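Local coordinates for ferripyochelin binding protein (Salmonella enterica subsp. enterica serovar Typhimurium, PDB 3R3R) that binds zinc and, as a member of the gamma-class carbonic anhydrase family, may act as a related enzyme, though its physiological role is uncertain, at residues G50-V55 against L69-K74. Residues are numbered along the deposited sequence; the frame is centred on the assembly and turned at random.
Sequences GDVNYV and LHVTHK. With ZN (zinc ion), chain B.
Asp51 and His70 show how a metal ligand can be held from behind by a carboxylate on the neighbouring coil of a left-handed beta-helix. The His70 side chain leaves a strand that runs parallel to 47-50. Its CB points away from 50-55, yet CG lies anti to the backbone N (chi1 -165°), which swings the ring back between two partners. ND1 binds zinc at 2.1 Å, a metal shared with His99 and three waters. CD2 passes 3.7 Å from Asp51 OD1, and NE2 donates to that same OD1 at 3.0 Å, in the ring plane and on the syn lone pair. The carboxylate is turned 73° from the ring; OD1 also accepts from Val52 N, while OD2 forms a salt bridge with Arg49.

Beyond the ring, Val71 CG2 packs against Asn53 CB at 3.6 Å, and its CG1 reaches Val55 CG2. Asn53 then reaches across to segment 69-74: ND2 meets Thr72 O at 3.0 Å in an almost straight bond (172°) lying in the amide plane, and also bonds His80 O. OD1 turns back to Tyr54 N, so both ends of the amide are fixed. Farther out, a water joins Val52 O to Lys74 N.

With zinc on ND1 and Asp51 OD1 on NE2, the imidazole is held at both nitrogens, which fixes its rotation; the carboxylate would probably also make ND1 a more electron-rich zinc ligand.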
loop_
_atom_site.group_PDB
_atom_site.type_symbol
_atom_site.label_atom_id
_atom_site.label_comp_id
_atom_site.label_asym_id
_atom_site.label_seq_id
_atom_site.Cartn_x
_atom_site.Cartn_y
_atom_site.Cartn_z
ATOM N N GLY A 50 -3.558 -10.076 -5.329
ATOM C CA GLY A 50 -2.435 -10.258 -6.236
ATOM C C GLY A 50 -2.645 -11.466 -7.128
ATOM O O GLY A 50 -1.840 -12.397 -7.119
ATOM N N ASP A 51 -3.731 -11.463 -7.886
ATOM C CA ASP A 51 -4.039 -12.620 -8.716
ATOM C C ASP A 51 -3.497 -12.532 -10.137
ATOM O O ASP A 51 -2.661 -13.342 -10.519
ATOM C CB ASP A 51 -5.556 -12.943 -8.691
ATOM C CG ASP A 51 -6.468 -11.723 -8.946
ATOM O OD1 ASP A 51 -6.020 -10.641 -9.343
ATOM O OD2 ASP A 51 -7.676 -11.904 -8.744
ATOM N N VAL A 52 -3.899 -11.515 -10.878
ATOM C CA VAL A 52 -3.466 -11.342 -12.259
ATOM C C VAL A 52 -2.104 -10.657 -12.354
ATOM O O VAL A 52 -1.543 -10.525 -13.420
ATOM C CB VAL A 52 -4.526 -10.622 -13.110
ATOM C CG1 VAL A 52 -5.810 -11.396 -13.082
ATOM C CG2 VAL A 52 -4.747 -9.195 -12.618
ATOM N N ASN A 53 -1.597 -10.208 -11.213
ATOM C CA ASN A 53 -0.236 -9.690 -11.135
ATOM C C ASN A 53 0.164 -9.661 -9.661
ATOM O O ASN A 53 -0.684 -9.889 -8.794
ATOM C CB ASN A 53 -0.131 -8.316 -11.789
ATOM C CG ASN A 53 1.127 -8.162 -12.599
ATOM O OD1 ASN A 53 2.215 -8.565 -12.170
ATOM N ND2 ASN A 53 0.996 -7.565 -13.778
ATOM N N TYR A 54 1.442 -9.423 -9.374
ATOM C CA TYR A 54 1.899 -9.475 -7.990
ATOM C C TYR A 54 1.772 -8.137 -7.280
ATOM O O TYR A 54 1.686 -7.063 -7.911
ATOM C CB TYR A 54 3.340 -9.992 -7.889
ATOM C CG TYR A 54 4.413 -9.029 -8.335
ATOM C CD1 TYR A 54 4.999 -8.163 -7.429
ATOM C CD2 TYR A 54 4.856 -8.997 -9.658
ATOM C CE1 TYR A 54 5.992 -7.287 -7.808
ATOM C CE2 TYR A 54 5.865 -8.108 -10.059
ATOM C CZ TYR A 54 6.422 -7.254 -9.114
ATOM O OH TYR A 54 7.415 -6.363 -9.453
ATOM N N VAL A 55 1.774 -8.225 -5.948
ATOM C CA VAL A 55 1.807 -7.080 -5.046
ATOM C C VAL A 55 2.992 -7.279 -4.104
ATOM O O VAL A 55 3.102 -8.330 -3.474
ATOM C CB VAL A 55 0.506 -6.993 -4.223
ATOM C CG1 VAL A 55 0.587 -5.818 -3.261
ATOM C CG2 VAL A 55 -0.709 -6.860 -5.141
ATOM N N LEU A 69 -6.274 -2.891 -2.800
ATOM C CA LEU A 69 -5.050 -2.928 -3.593
ATOM C C LEU A 69 -5.229 -3.972 -4.687
ATOM O O LEU A 69 -5.499 -5.147 -4.390
ATOM C CB LEU A 69 -3.866 -3.319 -2.699
ATOM C CG LEU A 69 -3.213 -2.214 -1.854
ATOM C CD1 LEU A 69 -4.196 -1.560 -0.875
ATOM C CD2 LEU A 69 -2.024 -2.775 -1.104
ATOM N N HIS A 70 -5.098 -3.546 -5.944
ATOM C CA HIS A 70 -5.184 -4.475 -7.062
ATOM C C HIS A 70 -4.195 -4.055 -8.163
ATOM O O HIS A 70 -3.371 -3.157 -7.965
ATOM C CB HIS A 70 -6.637 -4.601 -7.553
ATOM C CG HIS A 70 -6.878 -5.784 -8.445
ATOM N ND1 HIS A 70 -7.570 -5.701 -9.637
ATOM C CD2 HIS A 70 -6.500 -7.081 -8.321
ATOM C CE1 HIS A 70 -7.615 -6.896 -10.200
ATOM N NE2 HIS A 70 -6.975 -7.750 -9.423
ATOM N N VAL A 71 -4.267 -4.755 -9.293
ATOM C CA VAL A 71 -3.217 -4.781 -10.301
ATOM C C VAL A 71 -3.855 -5.031 -11.669
ATOM O O VAL A 71 -5.001 -5.497 -11.741
ATOM C CB VAL A 71 -2.225 -5.930 -10.005
ATOM C CG1 VAL A 71 -1.362 -5.600 -8.785
ATOM C CG2 VAL A 71 -2.956 -7.279 -9.820
ATOM N N THR A 72 -3.125 -4.732 -12.746
ATOM C CA THR A 72 -3.607 -4.995 -14.097
ATOM C C THR A 72 -2.922 -6.233 -14.675
ATOM O O THR A 72 -1.711 -6.448 -14.510
ATOM C CB THR A 72 -3.411 -3.749 -15.003
ATOM O OG1 THR A 72 -4.308 -2.728 -14.548
ATOM C CG2 THR A 72 -3.743 -4.039 -16.468
ATOM N N HIS A 73 -3.722 -7.054 -15.343
ATOM C CA HIS A 73 -3.276 -8.311 -15.928
ATOM C C HIS A 73 -2.302 -8.122 -17.080
ATOM O O HIS A 73 -2.170 -7.029 -17.659
ATOM C CB HIS A 73 -4.505 -9.108 -16.389
ATOM C CG HIS A 73 -5.109 -8.622 -17.672
ATOM N ND1 HIS A 73 -5.841 -7.455 -17.756
ATOM C CD2 HIS A 73 -5.114 -9.161 -18.915
ATOM C CE1 HIS A 73 -6.264 -7.293 -18.997
ATOM N NE2 HIS A 73 -5.824 -8.305 -19.723
ATOM N N LYS A 74 -1.652 -9.226 -17.431
ATOM C CA LYS A 74 -0.646 -9.260 -18.481
ATOM C C LYS A 74 -1.325 -9.639 -19.783
ATOM O O LYS A 74 -2.112 -10.589 -19.824
ATOM C CB LYS A 74 0.418 -10.290 -18.109
ATOM C CG LYS A 74 1.143 -9.930 -16.831
ATOM C CD LYS A 74 1.872 -11.153 -16.280
ATOM C CE LYS A 74 2.536 -10.829 -14.944
ATOM N NZ LYS A 74 3.129 -12.026 -14.291
HETATM ZN ZN ZN B . -8.446 -4.051 -10.641
HETATM O O HOH W 1 -1.982 -11.631 -15.830
HETATM O O HOH W 2 -7.545 -4.654 -12.668
HETATM O O HOH W 3 -9.711 -4.985 -11.857
HETATM O O HOH W 4 -9.279 -2.444 -12.089
#